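Local coordinates for nucleoside-diphosphate-sugar pyrophosphorylase (Vibrio cholerae, PDB 4EVW), which probably transfers a nucleotidyl group from a nucleoside triphosphate to a sugar phosphate, giving a nucleoside-diphosphate sugar and pyrophosphate, at residues 186-194 against 203-211. The protein carries 1 engineered substitution. Sequence-based numbering, arbitrary orientation. Where two conformers were deposited one is given.
Sequences AYREYVARP and LYIAPLYNE. Engineered in segment 203-211: Glu211 (natural residue Leu).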
loop_
_atom_site.group_PDB
_atom_site.type_symbol
_atom_site.label_atom_id
_atom_site.label_comp_id
_atom_site.label_asym_id
_atom_site.label_seq_id
_atom_site.Cartn_x
_atom_site.Cartn_y
_atom_site.Cartn_z
ATOM N N ALA A 186 -3.606 8.615 -13.183
ATOM C CA ALA A 186 -4.862 8.061 -12.683
ATOM C C ALA A 186 -5.339 8.890 -11.491
ATOM O O ALA A 186 -6.536 9.155 -11.339
ATOM C CB ALA A 186 -4.673 6.617 -12.268
ATOM N N TYR A 187 -4.397 9.295 -10.646
ATOM C CA TYR A 187 -4.716 10.108 -9.480
ATOM C C TYR A 187 -5.318 11.436 -9.910
ATOM O O TYR A 187 -6.329 11.879 -9.370
ATOM C CB TYR A 187 -3.466 10.398 -8.656
ATOM C CG TYR A 187 -3.779 11.195 -7.412
ATOM C CD1 TYR A 187 -4.244 10.563 -6.259
ATOM C CD2 TYR A 187 -3.629 12.581 -7.392
ATOM C CE1 TYR A 187 -4.552 11.293 -5.110
ATOM C CE2 TYR A 187 -3.936 13.323 -6.253
ATOM C CZ TYR A 187 -4.389 12.672 -5.115
ATOM O OH TYR A 187 -4.671 13.394 -3.978
ATOM N N ARG A 188 -4.700 12.059 -10.875
ATOM C CA ARG A 188 -5.163 13.359 -11.365
ATOM C C ARG A 188 -6.553 13.231 -11.906
ATOM O O ARG A 188 -7.377 14.015 -11.609
ATOM C CB ARG A 188 -4.263 13.877 -12.473
ATOM C CG ARG A 188 -2.980 14.434 -11.957
ATOM C CD ARG A 188 -2.323 15.247 -13.037
ATOM N NE ARG A 188 -1.640 14.394 -14.000
ATOM C CZ ARG A 188 -0.400 13.947 -13.840
ATOM N NH1 ARG A 188 0.291 14.278 -12.756
ATOM N NH2 ARG A 188 0.146 13.170 -14.762
ATOM N N GLU A 189 -6.823 12.224 -12.688
ATOM C CA GLU A 189 -8.149 12.013 -13.243
ATOM C C GLU A 189 -9.153 11.755 -12.126
ATOM O O GLU A 189 -10.245 12.323 -12.113
ATOM C CB GLU A 189 -8.122 10.830 -14.204
ATOM C CG GLU A 189 -7.364 11.108 -15.489
ATOM C CD GLU A 189 -8.123 12.040 -16.420
ATOM O OE1 GLU A 189 -9.333 12.261 -16.193
ATOM O OE2 GLU A 189 -7.512 12.539 -17.389
ATOM N N TYR A 190 -8.774 10.906 -11.181
ATOM C CA TYR A 190 -9.651 10.571 -10.073
ATOM C C TYR A 190 -10.083 11.776 -9.243
ATOM O O TYR A 190 -11.263 11.909 -8.924
ATOM C CB TYR A 190 -8.984 9.536 -9.169
ATOM C CG TYR A 190 -9.924 8.910 -8.170
ATOM C CD1 TYR A 190 -9.883 9.269 -6.826
ATOM C CD2 TYR A 190 -10.855 7.954 -8.572
ATOM C CE1 TYR A 190 -10.753 8.688 -5.897
ATOM C CE2 TYR A 190 -11.731 7.369 -7.655
ATOM C CZ TYR A 190 -11.673 7.740 -6.321
ATOM O OH TYR A 190 -12.536 7.166 -5.414
ATOM N N VAL A 191 -9.155 12.664 -8.894
ATOM C CA VAL A 191 -9.562 13.808 -8.085
ATOM C C VAL A 191 -10.275 14.883 -8.904
ATOM O O VAL A 191 -10.838 15.818 -8.340
ATOM C CB VAL A 191 -8.367 14.428 -7.295
ATOM C CG1 VAL A 191 -7.727 13.356 -6.408
ATOM C CG2 VAL A 191 -7.347 15.042 -8.239
ATOM N N ALA A 192 -10.274 14.735 -10.228
ATOM C CA ALA A 192 -10.947 15.694 -11.104
ATOM C C ALA A 192 -12.332 15.218 -11.558
ATOM O O ALA A 192 -12.990 15.897 -12.343
ATOM C CB ALA A 192 -10.073 16.004 -12.327
ATOM N N ARG A 193 -12.774 14.060 -11.077
ATOM C CA ARG A 193 -14.098 13.532 -11.437
ATOM C C ARG A 193 -15.203 14.542 -11.135
ATOM O O ARG A 193 -15.120 15.285 -10.159
ATOM C CB ARG A 193 -14.434 12.271 -10.623
ATOM C CG ARG A 193 -13.745 10.987 -11.036
ATOM C CD ARG A 193 -13.299 10.206 -9.798
ATOM N NE ARG A 193 -14.357 9.474 -9.114
ATOM C CZ ARG A 193 -14.550 9.485 -7.796
ATOM N NH1 ARG A 193 -13.767 10.202 -6.998
ATOM N NH2 ARG A 193 -15.514 8.747 -7.270
ATOM N N PRO A 194 -16.249 14.589 -11.983
ATOM C CA PRO A 194 -17.365 15.514 -11.751
ATOM C C PRO A 194 -17.925 15.165 -10.377
ATOM O O PRO A 194 -17.986 13.989 -10.009
ATOM C CB PRO A 194 -18.347 15.160 -12.864
ATOM C CG PRO A 194 -17.442 14.789 -13.991
ATOM C CD PRO A 194 -16.334 13.982 -13.325
ATOM N N LEU A 203 -9.560 9.198 -0.221
ATOM C CA LEU A 203 -8.912 8.842 -1.475
ATOM C C LEU A 203 -8.096 7.562 -1.321
ATOM O O LEU A 203 -6.981 7.573 -0.795
ATOM C CB LEU A 203 -8.020 9.998 -1.932
ATOM C CG LEU A 203 -8.748 11.327 -2.144
ATOM C CD1 LEU A 203 -7.750 12.407 -2.552
ATOM C CD2 LEU A 203 -9.810 11.153 -3.221
ATOM N N TYR A 204 -8.677 6.461 -1.784
ATOM C CA TYR A 204 -8.051 5.145 -1.704
ATOM C C TYR A 204 -7.344 4.774 -3.003
ATOM O O TYR A 204 -7.651 5.320 -4.061
ATOM C CB TYR A 204 -9.117 4.104 -1.378
ATOM C CG TYR A 204 -9.836 4.379 -0.080
ATOM C CD1 TYR A 204 -9.130 4.470 1.122
ATOM C CD2 TYR A 204 -11.218 4.549 -0.047
ATOM C CE1 TYR A 204 -9.786 4.723 2.324
ATOM C CE2 TYR A 204 -11.883 4.803 1.152
ATOM C CZ TYR A 204 -11.160 4.886 2.332
ATOM O OH TYR A 204 -11.810 5.128 3.521
ATOM N N ILE A 205 -6.414 3.826 -2.920
ATOM C CA ILE A 205 -5.648 3.406 -4.090
ATOM C C ILE A 205 -6.398 2.521 -5.090
ATOM O O ILE A 205 -6.328 2.753 -6.295
ATOM C CB ILE A 205 -4.371 2.630 -3.674
ATOM C CG1 ILE A 205 -3.518 3.471 -2.716
ATOM C CG2 ILE A 205 -3.572 2.240 -4.936
ATOM C CD1 ILE A 205 -2.563 4.421 -3.387
ATOM N N ALA A 206 -7.101 1.503 -4.600
ATOM C CA ALA A 206 -7.800 0.573 -5.485
ATOM C C ALA A 206 -8.645 1.222 -6.586
ATOM O O ALA A 206 -8.579 0.813 -7.744
ATOM C CB ALA A 206 -8.650 -0.406 -4.659
ATOM N N PRO A 207 -9.448 2.241 -6.246
ATOM C CA PRO A 207 -10.278 2.903 -7.263
ATOM C C PRO A 207 -9.478 3.491 -8.432
ATOM O O PRO A 207 -9.998 3.633 -9.540
ATOM C CB PRO A 207 -10.989 4.000 -6.470
ATOM C CG PRO A 207 -11.132 3.396 -5.120
ATOM C CD PRO A 207 -9.792 2.722 -4.896
ATOM N N LEU A 208 -8.215 3.833 -8.184
ATOM C CA LEU A 208 -7.386 4.420 -9.229
ATOM C C LEU A 208 -7.237 3.517 -10.439
ATOM O O LEU A 208 -7.087 3.998 -11.558
ATOM C CB LEU A 208 -5.991 4.787 -8.686
ATOM C CG LEU A 208 -5.981 5.836 -7.575
ATOM C CD1 LEU A 208 -4.546 6.288 -7.281
ATOM C CD2 LEU A 208 -6.830 7.019 -8.001
ATOM N N TYR A 209 -7.285 2.207 -10.230
ATOM C CA TYR A 209 -7.138 1.293 -11.351
ATOM C C TYR A 209 -8.259 1.436 -12.383
ATOM O O TYR A 209 -8.059 1.151 -13.560
ATOM C CB TYR A 209 -7.043 -0.146 -10.844
ATOM C CG TYR A 209 -5.692 -0.467 -10.247
ATOM C CD1 TYR A 209 -4.601 -0.782 -11.063
ATOM C CD2 TYR A 209 -5.503 -0.458 -8.866
ATOM C CE1 TYR A 209 -3.362 -1.088 -10.516
ATOM C CE2 TYR A 209 -4.265 -0.760 -8.307
ATOM C CZ TYR A 209 -3.204 -1.077 -9.134
ATOM O OH TYR A 209 -1.995 -1.411 -8.570
ATOM N N ASN A 210 -9.431 1.894 -11.957
ATOM C CA ASN A 210 -10.528 2.062 -12.909
ATOM C C ASN A 210 -10.177 3.104 -13.961
ATOM O O ASN A 210 -10.582 2.983 -15.114
ATOM C CB ASN A 210 -11.825 2.441 -12.188
ATOM C CG ASN A 210 -12.369 1.299 -11.361
ATOM O OD1 ASN A 210 -12.428 0.164 -11.828
ATOM N ND2 ASN A 210 -12.766 1.588 -10.130
ATOM N N GLU A 211 -9.407 4.118 -13.569
ATOM C CA GLU A 211 -8.998 5.153 -14.515
ATOM C C GLU A 211 -8.040 4.533 -15.537
ATOM O O GLU A 211 -8.105 4.826 -16.732
ATOM C CB GLU A 211 -8.297 6.308 -13.781
ATOM C CG GLU A 211 -9.134 7.009 -12.701
ATOM C CD GLU A 211 -10.283 7.833 -13.270
ATOM O OE1 GLU A 211 -10.308 8.059 -14.500
ATOM O OE2 GLU A 211 -11.156 8.266 -12.486
HETATM O O HOH W 1 -11.515 6.636 -2.782
#
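Tyr190 meets Leu203, Pro207, Leu208 and Glu211 where helix 180-191 packs on the loop leading into helix 208-214. The contact lies in an alpha/beta fold with a mixed central sheet, consistent with the sugar nucleotidyltransferase family. The Tyr190 ring extends from the helix with CG anti to the backbone N (chi1 -168°), which carries it across to the loop. Leu203 CD2 meets the ring at its edge, 3.8 Å from Tyr190 CE1. Pro207 CB approaches obliquely, 3.6 Å from Tyr190 CE2. The Leu208 side chain crosses Tyr190 at about a right angle, with CD2 3.5 Å from Tyr190 CB. Arg193 lays its guanidinium over one face of the Tyr190 ring, with Tyr190 CE2 over the centre of the guanidinium; a cation-pi contact joins Arg193 to Trp198.

The tip of Tyr187 also reaches Leu203: Tyr187 OH lies 3.5 Å from Leu203 CD1, and the two side chains cross at about a right angle. The same methyl also touches Val191 CG1, which in turn sits over one face of the Tyr187 ring. Tyr187 also packs on Glu89 and Thr92 of helix 87-100, and Leu203 makes backbone hydrogen bonds with Arg85 and Ala88.

Where the two helices approach, Ala186 CB rests 3.6 Å from Leu208 O. Glu211, an engineered residue in place of the natural leucine, bends at chi2 (-70°). Glu211 OE1 comes against Glu189 CB and OE2 against Tyr190 CA, and OE2 lies at the edge of the Tyr190 ring, near its plane; the carboxylate plane stands 77° from the ring. A bound magnesium ion lies about 4 Å from the Glu211 side chain. At the outer end of Tyr190, one water joins the segments: it lies 2.9 Å from Tyr190 OH and accepts the N-H of Tyr204 at 3.0 Å from its N.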